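Local coordinates for protein hydrazine synthase alpha subunit (PDB 5C2V) that condenses hydroxylamine with ammonia to yield hydrazine, the second half-reaction of the anammox hydrazine synthase complex, in a subunit that binds two c-type hemes, at residues G467-R479 / N769-V781. Residues are numbered along the deposited sequence; the frame is centred on the assembly and turned at random.
Sequences GYQCVEPDSTRFR and NIPGPDFYPGYLV. With CA (calcium ion), chain Z.
Tyr468 lays its CB and ring against the proline ring of Pro771, Tyr468 CB lying 3.9 Å from Pro771 CG; Asn769 O lies in plane at the edge of the Tyr468 ring, and Tyr468 OH is hydrogen-bonded to Gln641. The two segments share a water that accepts from Val471 N and Gly772 N. Glu472, bent at chi2 (-74°), brings its carboxylate back beside Gly772, and its OE2 accepts from a second water (2.7 Å) that is itself a calcium ligand, a second-shell grip on the metal. The calcium is bound by Ile770 O, Gly772 O, Asp774 OD2, Asp768 OD1, that water and one other. Thr476 O accepts from Val781 N (3.2 Å), in the carbonyl plane on a lone pair, linking the loop to the end of the modelled chain. Arg477, bent at chi2 (-76°) and chi3 (-69°), runs its CG past Pro773 CB at 3.8 Å; one water donates to both Arg477 O and Tyr779 O. Arg479 sets its CB over the centre of the Tyr779 ring, 3.5 Å from the centroid, a CH-pi contact. The loop following strand 461-467 thus joins the calcium-binding tail after helix 751-762, bordered by helix 646-657 through Arg647, salt-bridged to Asp774, and Arg648, against Ile770 and Tyr776.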
ATOM      1  N   GLY D 467     -15.014  -4.651  22.542  1.00 38.79           N
ATOM      2  CA  GLY D 467     -14.297  -3.391  22.605  1.00 48.19           C
ATOM      3  C   GLY D 467     -14.806  -2.465  23.691  1.00 49.43           C
ATOM      4  O   GLY D 467     -16.003  -2.187  23.774  1.00 71.05           O
ATOM      5  N   TYR D 468     -13.893  -1.981  24.526  1.00 59.02           N
ATOM      6  CA  TYR D 468     -14.238  -1.008  25.555  1.00 34.52           C
ATOM      7  C   TYR D 468     -13.972   0.402  25.051  1.00 42.35           C
ATOM      8  O   TYR D 468     -12.882   0.697  24.559  1.00 61.31           O
ATOM      9  CB  TYR D 468     -13.449  -1.260  26.840  1.00 28.80           C
ATOM     10  CG  TYR D 468     -13.656  -2.626  27.451  1.00 47.27           C
ATOM     11  CD1 TYR D 468     -14.833  -3.335  27.240  1.00 41.34           C
ATOM     12  CD2 TYR D 468     -12.674  -3.207  28.242  1.00 50.54           C
ATOM     13  CE1 TYR D 468     -15.021  -4.585  27.800  1.00 49.92           C
ATOM     14  CE2 TYR D 468     -12.854  -4.454  28.805  1.00 52.22           C
ATOM     15  CZ  TYR D 468     -14.028  -5.139  28.581  1.00 50.30           C
ATOM     16  OH  TYR D 468     -14.208  -6.382  29.143  1.00 53.17           O
ATOM     17  N   GLN D 469     -14.971   1.268  25.172  1.00 51.84           N
ATOM     18  CA  GLN D 469     -14.815   2.660  24.783  1.00 59.19           C
ATOM     19  C   GLN D 469     -13.781   3.325  25.680  1.00 56.46           C
ATOM     20  O   GLN D 469     -13.668   2.990  26.859  1.00 46.59           O
ATOM     21  CB  GLN D 469     -16.152   3.399  24.865  1.00 51.61           C
ATOM     22  CG  GLN D 469     -16.121   4.812  24.306  1.00 54.32           C
ATOM     23  CD  GLN D 469     -15.919   4.849  22.802  1.00 64.19           C
ATOM     24  OE1 GLN D 469     -16.880   4.801  22.035  1.00 75.48           O
ATOM     25  NE2 GLN D 469     -14.666   4.943  22.374  1.00 81.43           N
ATOM     26  N   CYS D 470     -13.025   4.265  25.124  1.00 73.06           N
ATOM     27  CA  CYS D 470     -11.987   4.929  25.897  1.00 69.39           C
ATOM     28  C   CYS D 470     -12.546   6.183  26.549  1.00 59.35           C
ATOM     29  O   CYS D 470     -12.841   7.172  25.877  1.00 49.97           O
ATOM     30  CB  CYS D 470     -10.792   5.276  25.006  1.00 79.66           C
ATOM     31  SG  CYS D 470      -9.433   6.106  25.861  1.00 63.10           S
ATOM     32  N   VAL D 471     -12.679   6.134  27.870  1.00 51.54           N
ATOM     33  CA  VAL D 471     -13.195   7.262  28.631  1.00 58.43           C
ATOM     34  C   VAL D 471     -12.211   7.653  29.729  1.00 55.16           C
ATOM     35  O   VAL D 471     -11.942   6.888  30.658  1.00 54.30           O
ATOM     36  CB  VAL D 471     -14.592   6.954  29.231  1.00 56.66           C
ATOM     37  CG1 VAL D 471     -15.639   6.911  28.128  1.00 43.90           C
ATOM     38  CG2 VAL D 471     -14.588   5.636  29.998  1.00 54.03           C
ATOM     39  N   GLU D 472     -11.655   8.851  29.601  1.00 61.65           N
ATOM     40  CA  GLU D 472     -10.647   9.327  30.536  1.00 67.25           C
ATOM     41  C   GLU D 472     -10.963  10.753  30.969  1.00 72.95           C
ATOM     42  O   GLU D 472     -10.423  11.709  30.412  1.00 60.53           O
ATOM     43  CB  GLU D 472      -9.254   9.257  29.906  1.00 46.52           C
ATOM     44  CG  GLU D 472      -8.858   7.872  29.405  1.00 34.56           C
ATOM     45  CD  GLU D 472      -8.506   6.914  30.528  1.00 55.38           C
ATOM     46  OE1 GLU D 472      -8.315   7.377  31.672  1.00 59.16           O
ATOM     47  OE2 GLU D 472      -8.423   5.695  30.265  1.00 46.12           O
ATOM     48  N   PRO D 473     -11.849  10.897  31.966  1.00 83.73           N
ATOM     49  CA  PRO D 473     -12.299  12.205  32.457  1.00 82.11           C
ATOM     50  C   PRO D 473     -11.182  13.005  33.120  1.00 81.89           C
ATOM     51  O   PRO D 473     -11.150  14.229  32.999  1.00 94.07           O
ATOM     52  CB  PRO D 473     -13.387  11.842  33.471  1.00 69.26           C
ATOM     53  CG  PRO D 473     -13.035  10.466  33.922  1.00 61.82           C
ATOM     54  CD  PRO D 473     -12.465   9.786  32.714  1.00 59.39           C
ATOM     55  N   ASP D 474     -10.280  12.317  33.812  1.00 66.06           N
ATOM     56  CA  ASP D 474      -9.162  12.975  34.477  1.00 68.69           C
ATOM     57  C   ASP D 474      -7.952  13.024  33.549  1.00 74.54           C
ATOM     58  O   ASP D 474      -7.389  11.991  33.192  1.00 75.62           O
ATOM     59  CB  ASP D 474      -8.814  12.255  35.781  1.00 69.09           C
ATOM     60  CG  ASP D 474      -7.721  12.956  36.562  1.00 72.23           C
ATOM     61  OD1 ASP D 474      -7.539  14.177  36.370  1.00 82.62           O
ATOM     62  OD2 ASP D 474      -7.048  12.287  37.374  1.00 78.60           O
ATOM     63  N   SER D 475      -7.556  14.234  33.168  1.00 72.64           N
ATOM     64  CA  SER D 475      -6.501  14.421  32.178  1.00 73.97           C
ATOM     65  C   SER D 475      -5.107  14.207  32.757  1.00 75.61           C
ATOM     66  O   SER D 475      -4.121  14.167  32.019  1.00 80.86           O
ATOM     67  CB  SER D 475      -6.599  15.819  31.562  1.00 55.15           C
ATOM     68  OG  SER D 475      -6.468  16.824  32.553  1.00 77.59           O
ATOM     69  N   THR D 476      -5.020  14.081  34.077  1.00 65.43           N
ATOM     70  CA  THR D 476      -3.734  13.837  34.718  1.00 74.46           C
ATOM     71  C   THR D 476      -3.400  12.345  34.738  1.00 74.77           C
ATOM     72  O   THR D 476      -2.256  11.962  34.977  1.00 78.84           O
ATOM     73  CB  THR D 476      -3.710  14.389  36.160  1.00 76.61           C
ATOM     74  OG1 THR D 476      -4.578  13.613  36.995  1.00 71.82           O
ATOM     75  CG2 THR D 476      -4.155  15.846  36.178  1.00 76.03           C
ATOM     76  N   ARG D 477      -4.406  11.509  34.498  1.00 76.17           N
ATOM     77  CA  ARG D 477      -4.210  10.063  34.449  1.00 59.90           C
ATOM     78  C   ARG D 477      -4.089   9.486  33.035  1.00 62.17           C
ATOM     79  O   ARG D 477      -3.865   8.286  32.876  1.00 51.77           O
ATOM     80  CB  ARG D 477      -5.350   9.358  35.187  1.00 55.48           C
ATOM     81  CG  ARG D 477      -5.333   9.571  36.692  1.00 59.91           C
ATOM     82  CD  ARG D 477      -4.256   8.727  37.357  1.00 53.47           C
ATOM     83  NE  ARG D 477      -4.571   7.302  37.305  1.00 66.72           N
ATOM     84  CZ  ARG D 477      -3.827   6.349  37.856  1.00 76.03           C
ATOM     85  NH1 ARG D 477      -2.715   6.665  38.507  1.00 79.24           N
ATOM     86  NH2 ARG D 477      -4.195   5.079  37.758  1.00 68.06           N
ATOM     87  N   PHE D 478      -4.228  10.324  32.010  1.00 39.37           N
ATOM     88  CA  PHE D 478      -4.235   9.822  30.635  1.00 47.46           C
ATOM     89  C   PHE D 478      -3.432  10.692  29.669  1.00 61.69           C
ATOM     90  O   PHE D 478      -3.547  11.918  29.673  1.00 46.92           O
ATOM     91  CB  PHE D 478      -5.676   9.688  30.132  1.00 46.31           C
ATOM     92  CG  PHE D 478      -5.784   9.258  28.693  1.00 40.28           C
ATOM     93  CD1 PHE D 478      -5.527   7.947  28.324  1.00 41.23           C
ATOM     94  CD2 PHE D 478      -6.159  10.163  27.713  1.00 32.13           C
ATOM     95  CE1 PHE D 478      -5.631   7.550  27.003  1.00 43.75           C
ATOM     96  CE2 PHE D 478      -6.265   9.771  26.390  1.00 50.27           C
ATOM     97  CZ  PHE D 478      -6.001   8.463  26.035  1.00 35.24           C
ATOM     98  N   ARG D 479      -2.631  10.040  28.832  1.00 58.16           N
ATOM     99  CA  ARG D 479      -1.787  10.735  27.865  1.00 54.01           C
ATOM    100  C   ARG D 479      -1.786  10.032  26.510  1.00 52.39           C
ATOM    101  O   ARG D 479      -1.651   8.811  26.434  1.00 53.00           O
ATOM    102  CB  ARG D 479      -0.355  10.850  28.396  1.00 60.00           C
ATOM    103  CG  ARG D 479       0.590  11.613  27.485  1.00 56.08           C
ATOM    104  CD  ARG D 479       0.147  13.055  27.320  1.00 58.03           C
ATOM    105  NE  ARG D 479       0.920  13.750  26.294  1.00 65.76           N
ATOM    106  CZ  ARG D 479       2.046  14.414  26.530  1.00 84.09           C
ATOM    107  NH1 ARG D 479       2.536  14.479  27.761  1.00 78.61           N
ATOM    108  NH2 ARG D 479       2.683  15.017  25.535  1.00 82.27           N
ATOM    109  N   ASN D 769      -5.889  -2.148  30.579  1.00 56.80           N
ATOM    110  CA  ASN D 769      -7.106  -2.677  29.977  1.00 67.24           C
ATOM    111  C   ASN D 769      -8.350  -2.357  30.796  1.00 77.99           C
ATOM    112  O   ASN D 769      -9.455  -2.765  30.443  1.00 69.95           O
ATOM    113  CB  ASN D 769      -6.987  -4.186  29.760  1.00 53.81           C
ATOM    114  CG  ASN D 769      -6.850  -4.551  28.293  1.00 59.63           C
ATOM    115  OD1 ASN D 769      -7.248  -3.787  27.411  1.00 38.72           O
ATOM    116  ND2 ASN D 769      -6.289  -5.724  28.021  1.00 51.22           N
ATOM    117  N   ILE D 770      -8.160  -1.641  31.898  1.00 75.21           N
ATOM    118  CA  ILE D 770      -9.275  -1.221  32.736  1.00 45.48           C
ATOM    119  C   ILE D 770      -9.630   0.233  32.442  1.00 60.60           C
ATOM    120  O   ILE D 770      -8.887   1.139  32.814  1.00 72.57           O
ATOM    121  CB  ILE D 770      -8.948  -1.379  34.234  1.00 55.76           C
ATOM    122  CG1 ILE D 770      -8.526  -2.818  34.538  1.00 49.06           C
ATOM    123  CG2 ILE D 770     -10.140  -0.973  35.088  1.00 58.62           C
ATOM    124  CD1 ILE D 770      -8.094  -3.039  35.972  1.00 55.73           C
ATOM    125  N   PRO D 771     -10.773   0.456  31.774  1.00 50.10           N
ATOM    126  CA  PRO D 771     -11.215   1.793  31.353  1.00 56.74           C
ATOM    127  C   PRO D 771     -11.282   2.794  32.504  1.00 55.88           C
ATOM    128  O   PRO D 771     -11.796   2.472  33.575  1.00 67.72           O
ATOM    129  CB  PRO D 771     -12.611   1.534  30.780  1.00 53.38           C
ATOM    130  CG  PRO D 771     -12.570   0.116  30.332  1.00 53.80           C
ATOM    131  CD  PRO D 771     -11.711  -0.593  31.339  1.00 50.93           C
ATOM    132  N   GLY D 772     -10.760   3.996  32.277  1.00 60.73           N
ATOM    133  CA  GLY D 772     -10.745   5.029  33.294  1.00 55.52           C
ATOM    134  C   GLY D 772      -9.575   4.881  34.246  1.00 56.27           C
ATOM    135  O   GLY D 772      -8.867   3.876  34.215  1.00 66.36           O
ATOM    136  N   PRO D 773      -9.358   5.893  35.100  1.00 53.99           N
ATOM    137  CA  PRO D 773      -8.275   5.848  36.088  1.00 60.06           C
ATOM    138  C   PRO D 773      -8.504   4.776  37.150  1.00 48.29           C
ATOM    139  O   PRO D 773      -9.601   4.677  37.698  1.00 69.56           O
ATOM    140  CB  PRO D 773      -8.307   7.249  36.708  1.00 65.21           C
ATOM    141  CG  PRO D 773      -9.700   7.732  36.481  1.00 70.11           C
ATOM    142  CD  PRO D 773     -10.121   7.151  35.166  1.00 50.68           C
ATOM    143  N   ASP D 774      -7.475   3.982  37.430  1.00 57.39           N
ATOM    144  CA  ASP D 774      -7.563   2.938  38.445  1.00 58.14           C
ATOM    145  C   ASP D 774      -6.372   2.980  39.398  1.00 68.05           C
ATOM    146  O   ASP D 774      -5.535   3.882  39.323  1.00 69.44           O
ATOM    147  CB  ASP D 774      -7.667   1.558  37.794  1.00 52.12           C
ATOM    148  CG  ASP D 774      -6.661   1.359  36.682  1.00 73.20           C
ATOM    149  OD1 ASP D 774      -5.475   1.108  36.984  1.00 66.52           O
ATOM    150  OD2 ASP D 774      -7.062   1.445  35.503  1.00 52.62           O
ATOM    151  N   PHE D 775      -6.302   1.999  40.290  1.00 59.58           N
ATOM    152  CA  PHE D 775      -5.279   1.971  41.331  1.00 84.90           C
ATOM    153  C   PHE D 775      -3.962   1.363  40.852  1.00 76.95           C
ATOM    154  O   PHE D 775      -2.947   1.448  41.543  1.00 75.27           O
ATOM    155  CB  PHE D 775      -5.790   1.199  42.549  1.00 87.15           C
ATOM    156  CG  PHE D 775      -6.925   1.876  43.263  1.00102.90           C
ATOM    157  CD1 PHE D 775      -7.098   3.248  43.174  1.00 99.24           C
ATOM    158  CD2 PHE D 775      -7.819   1.141  44.025  1.00 98.32           C
ATOM    159  CE1 PHE D 775      -8.141   3.874  43.831  1.00 96.72           C
ATOM    160  CE2 PHE D 775      -8.864   1.762  44.684  1.00 97.50           C
ATOM    161  CZ  PHE D 775      -9.025   3.130  44.587  1.00105.94           C
ATOM    162  N   TYR D 776      -3.980   0.750  39.674  1.00 63.70           N
ATOM    163  CA  TYR D 776      -2.781   0.125  39.125  1.00 66.19           C
ATOM    164  C   TYR D 776      -1.849   1.169  38.506  1.00 69.60           C
ATOM    165  O   TYR D 776      -2.314   2.181  37.980  1.00 53.49           O
ATOM    166  CB  TYR D 776      -3.164  -0.940  38.093  1.00 73.04           C
ATOM    167  CG  TYR D 776      -3.831  -2.153  38.703  1.00 65.81           C
ATOM    168  CD1 TYR D 776      -3.078  -3.151  39.307  1.00 66.08           C
ATOM    169  CD2 TYR D 776      -5.212  -2.297  38.678  1.00 57.20           C
ATOM    170  CE1 TYR D 776      -3.682  -4.261  39.869  1.00 63.16           C
ATOM    171  CE2 TYR D 776      -5.825  -3.404  39.237  1.00 45.67           C
ATOM    172  CZ  TYR D 776      -5.055  -4.382  39.831  1.00 65.16           C
ATOM    173  OH  TYR D 776      -5.659  -5.486  40.388  1.00 50.79           O
ATOM    174  N   PRO D 777      -0.526   0.925  38.579  1.00 58.38           N
ATOM    175  CA  PRO D 777       0.514   1.856  38.118  1.00 54.76           C
ATOM    176  C   PRO D 777       0.302   2.374  36.697  1.00 55.07           C
ATOM    177  O   PRO D 777      -0.083   1.612  35.811  1.00 58.65           O
ATOM    178  CB  PRO D 777       1.787   1.013  38.194  1.00 59.65           C
ATOM    179  CG  PRO D 777       1.522   0.055  39.295  1.00 43.88           C
ATOM    180  CD  PRO D 777       0.060  -0.278  39.199  1.00 46.78           C
ATOM    181  N   GLY D 778       0.556   3.663  36.490  1.00 50.21           N
ATOM    182  CA  GLY D 778       0.381   4.276  35.186  1.00 37.28           C
ATOM    183  C   GLY D 778       0.728   5.753  35.161  1.00 60.69           C
ATOM    184  O   GLY D 778       1.213   6.306  36.149  1.00 64.71           O
ATOM    185  N   TYR D 779       0.472   6.387  34.019  1.00 51.02           N
ATOM    186  CA  TYR D 779       0.786   7.798  33.800  1.00 53.33           C
ATOM    187  C   TYR D 779       0.124   8.720  34.821  1.00 59.71           C
ATOM    188  O   TYR D 779      -1.085   8.656  35.034  1.00 77.86           O
ATOM    189  CB  TYR D 779       0.367   8.202  32.384  1.00 45.50           C
ATOM    190  CG  TYR D 779       0.521   9.675  32.070  1.00 63.51           C
ATOM    191  CD1 TYR D 779       1.735  10.189  31.635  1.00 56.74           C
ATOM    192  CD2 TYR D 779      -0.555  10.547  32.189  1.00 54.85           C
ATOM    193  CE1 TYR D 779       1.878  11.533  31.339  1.00 51.31           C
ATOM    194  CE2 TYR D 779      -0.421  11.892  31.898  1.00 66.09           C
ATOM    195  CZ  TYR D 779       0.796  12.379  31.472  1.00 65.16           C
ATOM    196  OH  TYR D 779       0.932  13.716  31.180  1.00 71.50           O
ATOM    197  N   LEU D 780       0.926   9.573  35.451  1.00 75.82           N
ATOM    198  CA  LEU D 780       0.407  10.546  36.406  1.00 68.49           C
ATOM    199  C   LEU D 780       1.163  11.872  36.349  1.00 64.04           C
ATOM    200  O   LEU D 780       2.393  11.894  36.318  1.00 67.53           O
ATOM    201  CB  LEU D 780       0.464   9.975  37.825  1.00 63.68           C
ATOM    202  CG  LEU D 780       0.021  10.895  38.965  1.00 57.37           C
ATOM    203  CD1 LEU D 780      -1.398  11.395  38.741  1.00 57.80           C
ATOM    204  CD2 LEU D 780       0.135  10.181  40.303  1.00 44.35           C
ATOM    205  N   VAL D 781       0.418  12.974  36.340  1.00 67.70           N
ATOM    206  CA  VAL D 781       1.002  14.308  36.441  1.00 61.18           C
ATOM    207  C   VAL D 781       0.175  15.178  37.381  1.00 59.97           C
ATOM    208  O   VAL D 781       0.717  15.887  38.228  1.00 75.91           O
ATOM    209  CB  VAL D 781       1.104  15.012  35.068  1.00 71.77           C
ATOM    210  CG1 VAL D 781       2.108  14.303  34.168  1.00 61.78           C
ATOM    211  CG2 VAL D 781      -0.263  15.096  34.406  1.00 65.19           C
TER
HETATM  212 CA    CA Z 902      -7.352   2.345  33.403  1.00 68.48          CA
HETATM  213  O   HOH W   1     -11.125   4.474  29.324  1.00 61.85           O
HETATM  214  O   HOH W   2      -7.469   3.399  31.263  1.00 56.96           O
HETATM  215  O   HOH W   3      -2.825   6.804  34.665  1.00 59.16           O
HETATM  216  O   HOH W   4      -5.545   3.778  34.085  1.00 62.82           O